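Local structure of endoglucanase A (Clostridium longisporum, 6Q1I) at residues S237-F240 with F241-T245; W340-S343 with D344-D347. The protein hydrolyses internal beta-1,4-glucosidic bonds in barley beta-glucan, lichenan and carboxymethylcellulose, and also degrades xylan, through its family 5 catalytic domain. All blocks are in the same frame, centred on the assembly; numbering follows the deposited sequence. Where two conformers were deposited one is given.

Contact 1 of 2, residues S237-F240 with F241-T245; sequences SPYF and FAMDT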
loop_
_atom_site.group_PDB
_atom_site.type_symbol
_atom_site.label_atom_id
_atom_site.label_comp_id
_atom_site.label_asym_id
_atom_site.label_seq_id
_atom_site.Cartn_x
_atom_site.Cartn_y
_atom_site.Cartn_z
ATOM N N SER A 237 -1.180 -3.904 13.213
ATOM C CA SER A 237 -1.520 -3.685 14.602
ATOM C C SER A 237 -2.282 -4.861 15.183
ATOM O O SER A 237 -3.051 -5.524 14.482
ATOM C CB SER A 237 -2.386 -2.431 14.720
ATOM O OG SER A 237 -1.664 -1.332 14.199
ATOM N N PRO A 238 -2.071 -5.157 16.479
ATOM C CA PRO A 238 -1.075 -4.538 17.364
ATOM C C PRO A 238 0.312 -5.127 17.061
ATOM O O PRO A 238 0.434 -6.334 16.851
ATOM C CB PRO A 238 -1.572 -4.905 18.760
ATOM C CG PRO A 238 -2.291 -6.224 18.555
ATOM C CD PRO A 238 -2.882 -6.173 17.177
ATOM N N TYR A 239 1.326 -4.260 17.040
ATOM C CA TYR A 239 2.654 -4.602 16.530
ATOM C C TYR A 239 3.235 -5.878 17.139
ATOM O O TYR A 239 3.778 -6.724 16.421
ATOM C CB TYR A 239 3.592 -3.412 16.774
ATOM C CG TYR A 239 5.040 -3.715 16.494
ATOM C CD1 TYR A 239 5.519 -3.730 15.201
ATOM C CD2 TYR A 239 5.922 -4.006 17.525
ATOM C CE1 TYR A 239 6.845 -4.023 14.937
ATOM C CE2 TYR A 239 7.242 -4.299 17.275
ATOM C CZ TYR A 239 7.698 -4.309 15.978
ATOM O OH TYR A 239 9.015 -4.600 15.718
ATOM N N PHE A 240 3.192 -6.016 18.462
ATOM C CA PHE A 240 3.873 -7.155 19.077
ATOM C C PHE A 240 3.236 -8.485 18.689
ATOM O O PHE A 240 3.929 -9.510 18.640
ATOM C CB PHE A 240 3.941 -6.983 20.593
ATOM C CG PHE A 240 4.882 -5.895 21.032
ATOM C CD1 PHE A 240 6.219 -5.932 20.674
ATOM C CD2 PHE A 240 4.436 -4.846 21.813
ATOM C CE1 PHE A 240 7.088 -4.942 21.075
ATOM C CE2 PHE A 240 5.306 -3.850 22.217
ATOM C CZ PHE A 240 6.633 -3.901 21.843
ATOM N N PHE A 241 1.932 -8.490 18.406
ATOM C CA PHE A 241 1.271 -9.681 17.890
ATOM C C PHE A 241 1.508 -9.836 16.396
ATOM O O PHE A 241 1.886 -10.914 15.924
ATOM C CB PHE A 241 -0.236 -9.591 18.157
ATOM C CG PHE A 241 -1.026 -10.718 17.546
ATOM C CD1 PHE A 241 -1.194 -11.918 18.222
ATOM C CD2 PHE A 241 -1.575 -10.592 16.280
ATOM C CE1 PHE A 241 -1.903 -12.953 17.649
ATOM C CE2 PHE A 241 -2.286 -11.641 15.703
ATOM C CZ PHE A 241 -2.450 -12.818 16.390
ATOM N N ALA A 242 1.292 -8.760 15.643
ATOM C CA ALA A 242 1.185 -8.839 14.190
ATOM C C ALA A 242 2.528 -9.019 13.489
ATOM O O ALA A 242 2.598 -9.707 12.463
ATOM C CB ALA A 242 0.490 -7.579 13.666
ATOM N N MET A 243 3.597 -8.410 14.003
ATOM C CA MET A 243 4.827 -8.307 13.224
ATOM C C MET A 243 6.095 -8.658 14.000
ATOM O O MET A 243 7.065 -9.129 13.405
ATOM C CB MET A 243 4.918 -6.885 12.649
ATOM C CG MET A 243 6.076 -6.617 11.715
ATOM S SD MET A 243 5.786 -5.124 10.734
ATOM C CE MET A 243 5.069 -4.024 11.912
ATOM N N ASP A 244 6.115 -8.435 15.310
ATOM C CA ASP A 244 7.359 -8.560 16.062
ATOM C C ASP A 244 7.748 -10.023 16.256
ATOM O O ASP A 244 6.903 -10.875 16.545
ATOM C CB ASP A 244 7.219 -7.868 17.420
ATOM C CG ASP A 244 8.520 -7.852 18.195
ATOM O OD1 ASP A 244 9.488 -7.260 17.697
ATOM O OD2 ASP A 244 8.588 -8.450 19.285
ATOM N N THR A 245 9.047 -10.305 16.102
ATOM C CA THR A 245 9.610 -11.629 16.354
ATOM C C THR A 245 10.646 -11.624 17.475
ATOM O O THR A 245 11.356 -12.622 17.655
ATOM C CB THR A 245 10.244 -12.192 15.078
ATOM O OG1 THR A 245 11.270 -11.302 14.625
ATOM C CG2 THR A 245 9.205 -12.349 13.997
#

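Contact 2 of 2, residues W340-S343 with D344-D347; sequences WYFS and DIKD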
loop_
_atom_site.group_PDB
_atom_site.type_symbol
_atom_site.label_atom_id
_atom_site.label_comp_id
_atom_site.label_asym_id
_atom_site.label_seq_id
_atom_site.Cartn_x
_atom_site.Cartn_y
_atom_site.Cartn_z
ATOM N N TRP A 340 -5.387 -21.674 -0.427
ATOM C CA TRP A 340 -5.023 -20.733 0.627
ATOM C C TRP A 340 -4.078 -21.401 1.616
ATOM O O TRP A 340 -4.281 -22.552 2.004
ATOM C CB TRP A 340 -6.272 -20.234 1.371
ATOM C CG TRP A 340 -7.265 -19.660 0.450
ATOM C CD1 TRP A 340 -8.327 -20.302 -0.100
ATOM C CD2 TRP A 340 -7.281 -18.330 -0.079
ATOM N NE1 TRP A 340 -9.007 -19.464 -0.937
ATOM C CE2 TRP A 340 -8.388 -18.243 -0.942
ATOM C CE3 TRP A 340 -6.473 -17.205 0.100
ATOM C CZ2 TRP A 340 -8.704 -17.083 -1.632
ATOM C CZ3 TRP A 340 -6.799 -16.045 -0.583
ATOM C CH2 TRP A 340 -7.900 -16.000 -1.438
ATOM N N TYR A 341 -3.038 -20.672 2.020
ATOM C CA TYR A 341 -2.210 -21.131 3.128
ATOM C C TYR A 341 -3.030 -21.219 4.412
ATOM O O TYR A 341 -2.838 -22.134 5.222
ATOM C CB TYR A 341 -1.048 -20.158 3.358
ATOM C CG TYR A 341 -0.002 -20.087 2.273
ATOM C CD1 TYR A 341 0.842 -21.157 2.015
ATOM C CD2 TYR A 341 0.159 -18.924 1.532
ATOM C CE1 TYR A 341 1.810 -21.074 1.027
ATOM C CE2 TYR A 341 1.125 -18.829 0.553
ATOM C CZ TYR A 341 1.944 -19.908 0.302
ATOM O OH TYR A 341 2.910 -19.819 -0.679
ATOM N N PHE A 342 -3.941 -20.253 4.624
ATOM C CA PHE A 342 -4.780 -20.150 5.821
ATOM C C PHE A 342 -6.186 -19.724 5.389
ATOM O O PHE A 342 -6.550 -18.545 5.426
ATOM C CB PHE A 342 -4.177 -19.172 6.839
ATOM C CG PHE A 342 -2.812 -19.571 7.300
ATOM C CD1 PHE A 342 -2.664 -20.569 8.245
ATOM C CD2 PHE A 342 -1.675 -18.975 6.776
ATOM C CE1 PHE A 342 -1.414 -20.972 8.660
ATOM C CE2 PHE A 342 -0.415 -19.376 7.187
ATOM C CZ PHE A 342 -0.289 -20.377 8.133
ATOM N N SER A 343 -6.996 -20.700 4.976
ATOM C CA SER A 343 -8.360 -20.382 4.571
ATOM C C SER A 343 -9.142 -19.729 5.705
ATOM O O SER A 343 -10.020 -18.905 5.442
ATOM C CB SER A 343 -9.075 -21.634 4.055
ATOM O OG SER A 343 -9.168 -22.614 5.065
ATOM N N ASP A 344 -8.840 -20.078 6.967
ATOM C CA ASP A 344 -9.582 -19.489 8.081
ATOM C C ASP A 344 -9.335 -17.986 8.187
ATOM O O ASP A 344 -10.228 -17.238 8.606
ATOM C CB ASP A 344 -9.210 -20.155 9.413
ATOM C CG ASP A 344 -9.749 -21.578 9.558
ATOM O OD1 ASP A 344 -10.678 -21.973 8.826
ATOM O OD2 ASP A 344 -9.235 -22.292 10.443
ATOM N N ILE A 345 -8.131 -17.529 7.847
ATOM C CA ILE A 345 -7.841 -16.097 7.904
ATOM C C ILE A 345 -8.515 -15.371 6.744
ATOM O O ILE A 345 -9.135 -14.319 6.927
ATOM C CB ILE A 345 -6.326 -15.826 7.965
ATOM C CG1 ILE A 345 -5.718 -16.480 9.207
ATOM C CG2 ILE A 345 -6.050 -14.313 7.948
ATOM C CD1 ILE A 345 -4.198 -16.438 9.250
ATOM N N LYS A 346 -8.413 -15.927 5.534
ATOM C CA LYS A 346 -9.155 -15.375 4.403
ATOM C C LYS A 346 -10.644 -15.283 4.724
ATOM O O LYS A 346 -11.284 -14.256 4.482
ATOM C CB LYS A 346 -8.897 -16.223 3.155
ATOM C CG LYS A 346 -9.701 -15.835 1.925
ATOM C CD LYS A 346 -11.053 -16.560 1.821
ATOM C CE LYS A 346 -10.880 -18.058 1.608
ATOM N NZ LYS A 346 -12.179 -18.750 1.386
ATOM N N ASP A 347 -11.212 -16.358 5.275
ATOM C CA ASP A 347 -12.636 -16.360 5.594
ATOM C C ASP A 347 -12.970 -15.272 6.604
ATOM O O ASP A 347 -14.017 -14.629 6.502
ATOM C CB ASP A 347 -13.064 -17.726 6.140
ATOM C CG ASP A 347 -13.175 -18.788 5.063
ATOM O OD1 ASP A 347 -13.195 -18.442 3.857
ATOM O OD2 ASP A 347 -13.240 -19.979 5.440
HETATM O O HOH W 1 -11.627 -21.925 6.110
#

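Contact 1 of 2, residues S237-F240 with F241-T245
Tyr-239 O takes two backbone hydrogens where the single-turn helix 239-242 ends: Met-243 N donates at 3.0 Å and Asp-244 N at 3.1 Å, reaching the carbonyl from opposite faces of its plane. One residue earlier, Pro-238 O accepts from Ala-242 N at 2.8 Å, a nearly straight bond in the carbonyl plane, and more weakly from Phe-241 N. Pro-238, joined to Ser-237 by a cis peptide bond, is the N-cap residue. The two carbonyls thus take up the N-H groups of Ala-242, Met-243 and Asp-244, and more weakly that of Phe-241.

The side chain of Tyr-239 leaves the helix with CG anti to the backbone N (chi1 171°), which lays the ring across the last turn. Asp-244 N sits over one ring face, whereas the Met-243 methyl CE comes to the edge near the ring plane, 3.3 Å from Tyr-239 CD1. Asp-244 CB packs 3.6 Å from Tyr-239 CE2, and its OD1 lies 3.3 Å from Tyr-239 OH. The other carboxylate oxygen, OD2, is hydrogen-bonded to Ser-246 OG and also stands at the edge of the Phe-240 ring, 3.7 Å from CD1. The carboxylate is turned 84° to that ring.

Lys-290 NZ is hydrogen-bonded to Phe-241 O and Asp-244 O. The short helix lies in the loop after the sixth strand, 229-234, of the (beta/alpha)8 (TIM) barrel and precedes helix 256-275, with Pro-238 and Phe-241 packed against helix 293-309.

Contact 2 of 2, residues W340-S343 with D344-D347
Lys-346 lies over one face of the Trp-340 indole at the N-terminus of helix 343-356, the last helix of the TIM-barrel domain, with Phe-342 as N-cap. The aromatic contact is mainly CH-pi: Lys-346 CE stands 3.6 Å from the centroid of the five-membered ring, 18° off its normal, while CG covers the six-membered ring, 3.8 Å from Trp-340 CH2. Bends at chi2 (-90°) and chi3 (-66°) fold the lysine chain back across the indole. NZ makes an off-centre cation-pi contact with the five-membered ring. Helix 58-67 also touches the indole through Lys-63, Ile-64 and Ala-67.

Backbone bonds start the helix. Phe-342 O receives Lys-346 N almost straight at 3.2 Å and Ile-345 N weakly, and Ser-343 O receives Asp-347 N at 2.8 Å.

Apolar packing runs alongside: Ile-345 CD1 meets Phe-342 CB at 3.6 Å, the two side chains pointing the same way. Arg-296 of helix 293-309 forms a cation-pi contact with the Phe-342 ring.

Charged and polar groups finish the turn. Lys-346 NZ forms a salt bridge with Asp-347 OD1 at 2.7 Å, on the syn side of that oxygen. One water accepts from Ser-343 OG in one of that serine's two conformers, and gives its two hydrogens to the carboxylates of Asp-344, at OD1, and Asp-347, at OD2, the latter 2.6 Å away.

How the contacts relate
Both contacts are local turns at helix ends of the same eight-stranded barrel: contact 1 spans a one-turn helix after strand 229-234, and contact 2 begins the helix that follows strand 314-318. Their centres are 19 Å apart and their nearest atoms about 8 Å, without touching. Helix 293-309 touches both: its Arg-296 meets Phe-241 of contact 1 and both Phe-342 and Ile-345 of contact 2. Only contact 1 approaches the catalytic centre: the Met-243 side chain is about 8 Å from those of Gln-160 and Gln-284, altered residues at the proton-donor and nucleophile positions inferred by similarity. Contact 2 lies at the surface, away from both.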